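Local coordinates for protein acetyl-CoA acetyltransferase A (Ascaris suum, PDB 6BJA) that probably catalyses acyl transfer between coenzyme A thioesters as a thiolase, with acetyl-CoA C-acetyltransferase activity in lipid metabolism, and binds coenzyme A, at residues 15-20 against 42-47; 113-118 against 265-270; 280-285 against 392-397. One frame throughout, in Å; residues are numbered along the deposited sequence.

Contact 1: residues 15-20 against 42-47; sequences SAVRTP and KEAIKR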
loop_
_atom_site.group_PDB
_atom_site.type_symbol
_atom_site.label_atom_id
_atom_site.label_comp_id
_atom_site.label_asym_id
_atom_site.label_seq_id
_atom_site.Cartn_x
_atom_site.Cartn_y
_atom_site.Cartn_z
ATOM N N SER A 15 -3.478 39.447 -19.172
ATOM C CA SER A 15 -4.353 39.036 -18.095
ATOM C C SER A 15 -3.551 38.288 -17.055
ATOM O O SER A 15 -2.496 37.727 -17.366
ATOM C CB SER A 15 -5.493 38.161 -18.606
ATOM O OG SER A 15 -4.995 36.972 -19.193
ATOM N N ALA A 16 -4.091 38.271 -15.839
ATOM C CA ALA A 16 -3.402 37.708 -14.666
ATOM C C ALA A 16 -4.465 37.397 -13.614
ATOM O O ALA A 16 -5.084 38.304 -13.062
ATOM C CB ALA A 16 -2.386 38.675 -14.137
ATOM N N VAL A 17 -4.750 36.107 -13.434
ATOM C CA VAL A 17 -5.825 35.671 -12.557
ATOM C C VAL A 17 -5.380 34.499 -11.691
ATOM O O VAL A 17 -4.401 33.807 -12.017
ATOM C CB VAL A 17 -7.096 35.261 -13.338
ATOM C CG1 VAL A 17 -7.635 36.434 -14.145
ATOM C CG2 VAL A 17 -6.830 34.091 -14.241
ATOM N N ARG A 18 -6.090 34.291 -10.582
ATOM C CA ARG A 18 -5.793 33.155 -9.722
ATOM C C ARG A 18 -7.047 32.617 -9.054
ATOM O O ARG A 18 -8.002 33.331 -8.880
ATOM C CB ARG A 18 -4.782 33.570 -8.657
ATOM C CG ARG A 18 -5.326 34.567 -7.624
ATOM C CD ARG A 18 -4.294 34.836 -6.567
ATOM N NE ARG A 18 -4.716 35.659 -5.431
ATOM C CZ ARG A 18 -5.270 35.199 -4.316
ATOM N NH1 ARG A 18 -5.592 33.928 -4.184
ATOM N NH2 ARG A 18 -5.499 36.033 -3.302
ATOM N N THR A 19 -7.038 31.348 -8.679
ATOM C CA THR A 19 -8.050 30.824 -7.790
ATOM C C THR A 19 -7.815 31.371 -6.396
ATOM O O THR A 19 -6.705 31.799 -6.059
ATOM C CB THR A 19 -8.025 29.288 -7.724
ATOM O OG1 THR A 19 -6.804 28.875 -7.087
ATOM C CG2 THR A 19 -8.153 28.656 -9.089
ATOM N N PRO A 20 -8.852 31.353 -5.551
ATOM C CA PRO A 20 -8.577 31.409 -4.125
ATOM C C PRO A 20 -7.691 30.223 -3.780
ATOM O O PRO A 20 -7.713 29.190 -4.475
ATOM C CB PRO A 20 -9.945 31.267 -3.471
ATOM C CG PRO A 20 -10.940 31.442 -4.609
ATOM C CD PRO A 20 -10.223 30.934 -5.812
ATOM N N LYS A 42 -8.848 29.096 -18.644
ATOM C CA LYS A 42 -10.047 29.613 -19.301
ATOM C C LYS A 42 -10.292 31.063 -18.905
ATOM O O LYS A 42 -10.605 31.884 -19.772
ATOM C CB LYS A 42 -11.258 28.751 -18.972
ATOM C CG LYS A 42 -11.274 27.405 -19.686
ATOM C CD LYS A 42 -12.532 26.645 -19.295
ATOM C CE LYS A 42 -13.127 25.917 -20.474
ATOM N NZ LYS A 42 -14.439 25.296 -20.108
ATOM N N GLU A 43 -10.125 31.411 -17.623
ATOM C CA GLU A 43 -10.480 32.783 -17.246
ATOM C C GLU A 43 -9.402 33.753 -17.731
ATOM O O GLU A 43 -9.698 34.865 -18.126
ATOM C CB GLU A 43 -10.701 32.917 -15.737
ATOM C CG GLU A 43 -11.221 34.296 -15.341
ATOM C CD GLU A 43 -12.675 34.534 -15.722
ATOM O OE1 GLU A 43 -13.426 33.526 -15.917
ATOM O OE2 GLU A 43 -13.068 35.745 -15.810
ATOM N N ALA A 44 -8.142 33.338 -17.728
ATOM C CA ALA A 44 -7.088 34.201 -18.253
ATOM C C ALA A 44 -7.289 34.502 -19.745
ATOM O O ALA A 44 -7.029 35.614 -20.196
ATOM C CB ALA A 44 -5.718 33.568 -18.031
ATOM N N ILE A 45 -7.721 33.505 -20.504
ATOM C CA ILE A 45 -8.020 33.678 -21.926
ATOM C C ILE A 45 -9.190 34.662 -22.068
ATOM O O ILE A 45 -9.089 35.611 -22.835
ATOM C CB ILE A 45 -8.337 32.348 -22.584
ATOM C CG1 ILE A 45 -7.068 31.501 -22.642
ATOM C CG2 ILE A 45 -8.897 32.549 -23.987
ATOM C CD1 ILE A 45 -7.304 30.073 -23.074
ATOM N N LYS A 46 -10.251 34.462 -21.294
ATOM C CA LYS A 46 -11.398 35.381 -21.331
ATOM C C LYS A 46 -10.976 36.825 -21.098
ATOM O O LYS A 46 -11.392 37.737 -21.821
ATOM C CB LYS A 46 -12.442 34.962 -20.294
ATOM C CG LYS A 46 -13.181 33.658 -20.681
ATOM C CD LYS A 46 -14.076 33.142 -19.551
ATOM C CE LYS A 46 -14.696 31.777 -19.889
ATOM N NZ LYS A 46 -15.517 31.269 -18.747
ATOM N N ARG A 47 -10.139 37.049 -20.092
ATOM C CA ARG A 47 -9.808 38.422 -19.737
ATOM C C ARG A 47 -8.705 39.002 -20.639
ATOM O O ARG A 47 -8.504 40.224 -20.670
ATOM C CB ARG A 47 -9.432 38.509 -18.250
ATOM C CG ARG A 47 -10.555 38.044 -17.330
ATOM C CD ARG A 47 -10.336 38.437 -15.894
ATOM N NE ARG A 47 -11.379 37.902 -15.032
ATOM C CZ ARG A 47 -11.544 38.249 -13.753
ATOM N NH1 ARG A 47 -10.718 39.103 -13.189
ATOM N NH2 ARG A 47 -12.523 37.731 -13.040
#
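Strand 15-18 and helix 42-47 run roughly antiparallel, 149° between their directions, with their axes 7.4 Å apart at closest approach. S15 and A44 are the nearest residue pair. The one polar link here is made by the S15 side chain. Its OG donates to the backbone oxygen A44 O at 2.6 Å, from 30° off the carbonyl plane. With chi1 at 62°, OG sits between the backbone N and C of its own residue, and this turns it to the helix. S15 CB also lies alongside R47, 4.0 Å from R47 CB. V17, two residues on, points the same way, and its two methyls part company. CG2 packs on A44, 4.0 Å from A44 CB. CG1 meets the aliphatic part of R47, 3.8 Å from R47 CD. The guanidinium of R47 is held within the helix by E43: R47 NE donates to the anti lone pair of E43 OE2 at 2.8 Å, almost in the guanidinium plane. This salt bridge fixes the outer end of the arginine while its stem rests on V17. A16 points away from the helix and touches V366 of helix 357-371. A44 and S15 both touch V264 of the adjacent strand 257-267. Helix 33-48 thus covers the outer face of the N-terminal thiolase sheet, and helix 357-371 its inner face, consistent with the central helical layer of the fold.

Contact 2: residues 113-118 against 265-270; sequences YRRIVV and LASGEV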
loop_
_atom_site.group_PDB
_atom_site.type_symbol
_atom_site.label_atom_id
_atom_site.label_comp_id
_atom_site.label_asym_id
_atom_site.label_seq_id
_atom_site.Cartn_x
_atom_site.Cartn_y
_atom_site.Cartn_z
ATOM N N TYR A 113 9.732 33.276 -31.698
ATOM C CA TYR A 113 9.137 31.980 -32.001
ATOM C C TYR A 113 7.633 32.005 -31.817
ATOM O O TYR A 113 6.886 31.453 -32.632
ATOM C CB TYR A 113 9.737 30.910 -31.115
ATOM C CG TYR A 113 9.269 29.511 -31.382
ATOM C CD1 TYR A 113 9.266 28.988 -32.672
ATOM C CD2 TYR A 113 8.901 28.672 -30.344
ATOM C CE1 TYR A 113 8.875 27.701 -32.908
ATOM C CE2 TYR A 113 8.510 27.384 -30.570
ATOM C CZ TYR A 113 8.494 26.900 -31.866
ATOM O OH TYR A 113 8.105 25.613 -32.101
ATOM N N ARG A 114 7.203 32.644 -30.733
ATOM C CA ARG A 114 5.774 32.770 -30.406
ATOM C C ARG A 114 5.324 34.217 -30.312
ATOM O O ARG A 114 6.125 35.123 -30.053
ATOM C CB ARG A 114 5.457 32.101 -29.067
ATOM C CG ARG A 114 5.795 30.657 -28.973
ATOM C CD ARG A 114 5.137 29.835 -30.047
ATOM N NE ARG A 114 5.277 28.412 -29.786
ATOM C CZ ARG A 114 4.871 27.455 -30.605
ATOM N NH1 ARG A 114 4.269 27.772 -31.750
ATOM N NH2 ARG A 114 5.036 26.184 -30.286
ATOM N N ARG A 115 4.015 34.409 -30.479
ATOM C CA ARG A 115 3.384 35.714 -30.321
ATOM C C ARG A 115 2.502 35.768 -29.082
ATOM O O ARG A 115 2.358 36.819 -28.478
ATOM C CB ARG A 115 2.532 36.050 -31.544
ATOM C CG ARG A 115 3.324 36.471 -32.779
ATOM C CD ARG A 115 2.478 36.296 -34.048
ATOM N NE ARG A 115 1.360 37.235 -34.168
ATOM C CZ ARG A 115 1.441 38.435 -34.738
ATOM N NH1 ARG A 115 0.377 39.213 -34.805
ATOM N NH2 ARG A 115 2.593 38.872 -35.228
ATOM N N ILE A 116 1.873 34.643 -28.756
ATOM C CA ILE A 116 0.856 34.582 -27.702
ATOM C C ILE A 116 0.980 33.267 -26.948
ATOM O O ILE A 116 0.910 32.210 -27.544
ATOM C CB ILE A 116 -0.571 34.683 -28.269
ATOM C CG1 ILE A 116 -0.738 35.969 -29.082
ATOM C CG2 ILE A 116 -1.588 34.639 -27.130
ATOM C CD1 ILE A 116 -1.988 35.970 -29.950
ATOM N N VAL A 117 1.163 33.319 -25.630
ATOM C CA VAL A 117 1.204 32.089 -24.861
ATOM C C VAL A 117 0.462 32.254 -23.548
ATOM O O VAL A 117 0.219 33.385 -23.104
ATOM C CB VAL A 117 2.644 31.632 -24.548
ATOM C CG1 VAL A 117 3.509 31.541 -25.824
ATOM C CG2 VAL A 117 3.277 32.531 -23.577
ATOM N N VAL A 118 0.089 31.131 -22.944
ATOM C CA VAL A 118 -0.420 31.160 -21.582
ATOM C C VAL A 118 0.577 30.434 -20.674
ATOM O O VAL A 118 1.039 29.326 -20.984
ATOM C CB VAL A 118 -1.850 30.557 -21.478
ATOM C CG1 VAL A 118 -1.909 29.057 -21.778
ATOM C CG2 VAL A 118 -2.432 30.885 -20.082
ATOM N N LEU A 265 0.399 35.996 -22.033
ATOM C CA LEU A 265 1.455 36.884 -22.487
ATOM C C LEU A 265 1.316 37.082 -23.990
ATOM O O LEU A 265 0.952 36.152 -24.707
ATOM C CB LEU A 265 2.838 36.302 -22.161
ATOM C CG LEU A 265 3.052 35.830 -20.724
ATOM C CD1 LEU A 265 4.400 35.139 -20.577
ATOM C CD2 LEU A 265 2.971 36.969 -19.755
ATOM N N ALA A 266 1.597 38.290 -24.460
ATOM C CA ALA A 266 1.559 38.557 -25.897
ATOM C C ALA A 266 2.656 39.544 -26.319
ATOM O O ALA A 266 3.097 40.388 -25.535
ATOM C CB ALA A 266 0.176 39.087 -26.305
ATOM N N SER A 267 3.089 39.425 -27.579
ATOM C CA SER A 267 4.119 40.303 -28.101
ATOM C C SER A 267 3.581 41.705 -28.374
ATOM O O SER A 267 2.373 41.905 -28.504
ATOM C CB SER A 267 4.706 39.716 -29.391
ATOM O OG SER A 267 3.788 39.876 -30.456
ATOM N N GLY A 268 4.487 42.673 -28.467
ATOM C CA GLY A 268 4.124 44.023 -28.853
ATOM C C GLY A 268 3.401 44.057 -30.189
ATOM O O GLY A 268 2.476 44.859 -30.370
ATOM N N GLU A 269 3.788 43.185 -31.121
ATOM C CA GLU A 269 3.143 43.154 -32.435
ATOM C C GLU A 269 1.666 42.783 -32.306
ATOM O O GLU A 269 0.814 43.422 -32.910
ATOM C CB GLU A 269 3.856 42.184 -33.383
ATOM C CG GLU A 269 3.397 42.301 -34.834
ATOM C CD GLU A 269 4.256 41.482 -35.803
ATOM O OE1 GLU A 269 4.834 42.079 -36.740
ATOM O OE2 GLU A 269 4.348 40.245 -35.631
ATOM N N VAL A 270 1.366 41.763 -31.508
ATOM C CA VAL A 270 -0.018 41.371 -31.248
ATOM C C VAL A 270 -0.822 42.515 -30.641
ATOM O O VAL A 270 -1.977 42.775 -31.013
ATOM C CB VAL A 270 -0.071 40.156 -30.302
ATOM C CG1 VAL A 270 -1.485 39.928 -29.767
ATOM C CG2 VAL A 270 0.433 38.940 -31.019
#
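L265 N donates to V117 O at 2.8 Å, and the bond is nearly straight, 168° at the hydrogen. The return bond, V117 N to L265 O, is 3.0 Å long. Together they make V117 and L265 a hydrogen-bonded antiparallel pair. I116 and A266 form the non-hydrogen-bonded pair beside it. R115 O extends the ladder by accepting from S267 N in its carbonyl plane, and A266 CA adds a CA-H...O contact to the same oxygen at 3.2 Å. On one face V117 CG2 meets L265 CB and CD1. I109 of helix 97-110 also lies against L265 on this face. On the other face I116 CG1 reaches V270 CG2 at 3.7 Å, and the two side chains cross at about a right angle. V270 has CG1 anti to its own N (chi1 167°), so that CG2 is carried to R115. There it touches R115 CB at 3.6 Å and lies over one face of the guanidinium. A salt bridge between R115 and E269 is modelled, but the atoms are too close and its detail is doubtful. R115 also has E273 as a salt-bridge partner, through NH1. S267 ends the strand and serves as N-cap of helix 268-274: its OG accepts from V270 N at 3.2 Å. This is an antiparallel strand pair in the sheet of the N-terminal half of the thiolase fold, leading directly into an N-capped helix.

Contact 3: residues 280-285 against 392-397; sequences AKVLSY and ILIKKL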
loop_
_atom_site.group_PDB
_atom_site.type_symbol
_atom_site.label_atom_id
_atom_site.label_comp_id
_atom_site.label_asym_id
_atom_site.label_seq_id
_atom_site.Cartn_x
_atom_site.Cartn_y
_atom_site.Cartn_z
ATOM N N ALA A 280 0.161 45.001 -18.098
ATOM C CA ALA A 280 1.526 45.197 -17.649
ATOM C C ALA A 280 2.500 44.774 -18.740
ATOM O O ALA A 280 2.130 44.131 -19.718
ATOM C CB ALA A 280 1.775 44.417 -16.373
ATOM N N LYS A 281 3.758 45.150 -18.549
ATOM C CA LYS A 281 4.838 44.811 -19.458
ATOM C C LYS A 281 5.920 44.076 -18.676
ATOM O O LYS A 281 6.252 44.475 -17.566
ATOM C CB LYS A 281 5.391 46.091 -20.094
ATOM C CG LYS A 281 6.391 45.865 -21.185
ATOM C CD LYS A 281 6.774 47.170 -21.853
ATOM C CE LYS A 281 7.629 46.920 -23.089
ATOM N NZ LYS A 281 7.930 48.171 -23.844
ATOM N N VAL A 282 6.454 42.995 -19.224
ATOM C CA VAL A 282 7.578 42.318 -18.590
ATOM C C VAL A 282 8.868 42.967 -19.087
ATOM O O VAL A 282 9.166 42.910 -20.273
ATOM C CB VAL A 282 7.601 40.815 -18.889
ATOM C CG1 VAL A 282 8.857 40.181 -18.282
ATOM C CG2 VAL A 282 6.353 40.140 -18.362
ATOM N N LEU A 283 9.617 43.599 -18.183
ATOM C CA LEU A 283 10.804 44.354 -18.578
ATOM C C LEU A 283 12.063 43.507 -18.590
ATOM O O LEU A 283 12.930 43.684 -19.452
ATOM C CB LEU A 283 11.015 45.529 -17.647
ATOM C CG LEU A 283 9.936 46.601 -17.671
ATOM C CD1 LEU A 283 10.350 47.730 -16.759
ATOM C CD2 LEU A 283 9.681 47.094 -19.088
ATOM N N SER A 284 12.160 42.601 -17.626
ATOM C CA SER A 284 13.373 41.826 -17.433
ATOM C C SER A 284 13.132 40.697 -16.455
ATOM O O SER A 284 12.142 40.708 -15.706
ATOM C CB SER A 284 14.501 42.728 -16.920
ATOM O OG SER A 284 15.756 42.069 -16.979
ATOM N N TYR A 285 14.045 39.731 -16.445
ATOM C CA TYR A 285 14.020 38.674 -15.449
ATOM C C TYR A 285 15.458 38.271 -15.117
ATOM O O TYR A 285 16.385 38.558 -15.876
ATOM C CB TYR A 285 13.214 37.473 -15.947
ATOM C CG TYR A 285 13.795 36.817 -17.148
ATOM C CD1 TYR A 285 14.789 35.879 -16.983
ATOM C CD2 TYR A 285 13.373 37.127 -18.429
ATOM C CE1 TYR A 285 15.349 35.268 -18.014
ATOM C CE2 TYR A 285 13.958 36.489 -19.522
ATOM C CZ TYR A 285 14.953 35.560 -19.277
ATOM O OH TYR A 285 15.606 34.865 -20.271
ATOM N N ILE A 392 11.388 38.706 -11.449
ATOM C CA ILE A 392 10.869 39.337 -12.651
ATOM C C ILE A 392 10.560 40.797 -12.330
ATOM O O ILE A 392 10.090 41.125 -11.240
ATOM C CB ILE A 392 9.612 38.574 -13.212
ATOM C CG1 ILE A 392 9.202 39.086 -14.589
ATOM C CG2 ILE A 392 8.463 38.638 -12.256
ATOM C CD1 ILE A 392 8.265 38.101 -15.323
ATOM N N LEU A 393 10.887 41.661 -13.287
ATOM C CA LEU A 393 10.596 43.085 -13.218
ATOM C C LEU A 393 9.449 43.427 -14.151
ATOM O O LEU A 393 9.502 43.111 -15.351
ATOM C CB LEU A 393 11.847 43.885 -13.596
ATOM C CG LEU A 393 11.679 45.402 -13.719
ATOM C CD1 LEU A 393 11.458 46.021 -12.348
ATOM C CD2 LEU A 393 12.924 45.993 -14.405
ATOM N N ILE A 394 8.414 44.057 -13.602
ATOM C CA ILE A 394 7.263 44.437 -14.403
ATOM C C ILE A 394 6.874 45.891 -14.236
ATOM O O ILE A 394 7.107 46.501 -13.190
ATOM C CB ILE A 394 6.062 43.549 -14.102
ATOM C CG1 ILE A 394 5.581 43.687 -12.676
ATOM C CG2 ILE A 394 6.394 42.073 -14.411
ATOM C CD1 ILE A 394 4.187 43.116 -12.518
ATOM N N LYS A 395 6.296 46.439 -15.299
ATOM C CA LYS A 395 5.768 47.796 -15.306
ATOM C C LYS A 395 4.276 47.710 -15.513
ATOM O O LYS A 395 3.818 47.079 -16.464
ATOM C CB LYS A 395 6.392 48.644 -16.418
ATOM C CG LYS A 395 5.860 50.091 -16.435
ATOM C CD LYS A 395 6.507 50.952 -17.522
ATOM C CE LYS A 395 6.163 50.455 -18.926
ATOM N NZ LYS A 395 6.692 51.331 -20.024
ATOM N N LYS A 396 3.522 48.326 -14.613
ATOM C CA LYS A 396 2.078 48.380 -14.744
ATOM C C LYS A 396 1.718 49.470 -15.746
ATOM O O LYS A 396 2.289 50.554 -15.715
ATOM C CB LYS A 396 1.448 48.632 -13.386
ATOM C CG LYS A 396 -0.060 48.498 -13.306
ATOM C CD LYS A 396 -0.491 47.048 -13.462
ATOM C CE LYS A 396 -2.003 46.879 -13.377
ATOM N NZ LYS A 396 -2.575 47.251 -12.072
ATOM N N LEU A 397 0.782 49.170 -16.643
ATOM C CA LEU A 397 0.391 50.111 -17.684
ATOM C C LEU A 397 -0.877 50.847 -17.273
ATOM O O LEU A 397 -1.472 50.538 -16.236
ATOM C CB LEU A 397 0.206 49.370 -19.009
ATOM C CG LEU A 397 1.489 48.634 -19.425
ATOM C CD1 LEU A 397 1.270 47.809 -20.670
ATOM C CD2 LEU A 397 2.647 49.600 -19.623
ATOM O OXT LEU A 397 -1.329 51.775 -17.958
#
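V282 and I392 each place CG1 anti to the backbone N, with chi1 176° in V282 and -171° in I392. These torsions bring V282 CG1 to I392 CD1 at 3.7 Å, the two side chains crossing at about a right angle. I394 follows on the same face, its CG2 4.4 Å from V282 CG2. On the opposite face L283 lies against L393: CB of L283 is 3.8 Å from CD2 of L393, and CD1 of L283 touches the same methyl. The backbones form an antiparallel ladder. K281 and K395 are a hydrogen-bonded pair, with K281 N to K395 O at 2.8 Å and K395 N to K281 O at 3.0 Å. Further on the register slips by one residue. L283 N donates to L393 O, while L393 N donates to S284 O at 2.9 Å. L283 and S284 therefore both face L393, which is a classic beta bulge. The ladder joins two strands of the sheet of the C-terminal thiolase half. Helix 298-310 covers the S284 and L393 face, and S284 OG is hydrogen-bonded to Q309. Helix 97-110 packs on I392 on the other face, consistent with a place in the central helical layer of the fold. K281 NZ forms a salt bridge with D10. At the chain end the L397 side chain lies against A280, with L397 CD1 3.8 Å from A280 C, and also touches P278.

How the contacts relate
The strands of the three contacts belong to one continuous hydrogen-bonded series that spans the N- and C-terminal halves. Strand 11-23 pairs with both 257-267 and 280-289. Contact 1 lays a helix on strand 11-23, whereas contacts 2 and 3 are strand ladders on either side of that strand. Contacts 1 and 2 are mostly buried, and contact 3 is partly buried. Their chemistry follows the elements joined. Contact 1 relies on one side-chain hydroxyl and a few apolar touches, while the ladders are held by backbone bonds. Helix 268-274 carries the chain from contact 2 toward contact 3. Y285 meets Y113 of the second subunit edge-to-face, so segments 113-118 and 280-285 also reach a subunit interface.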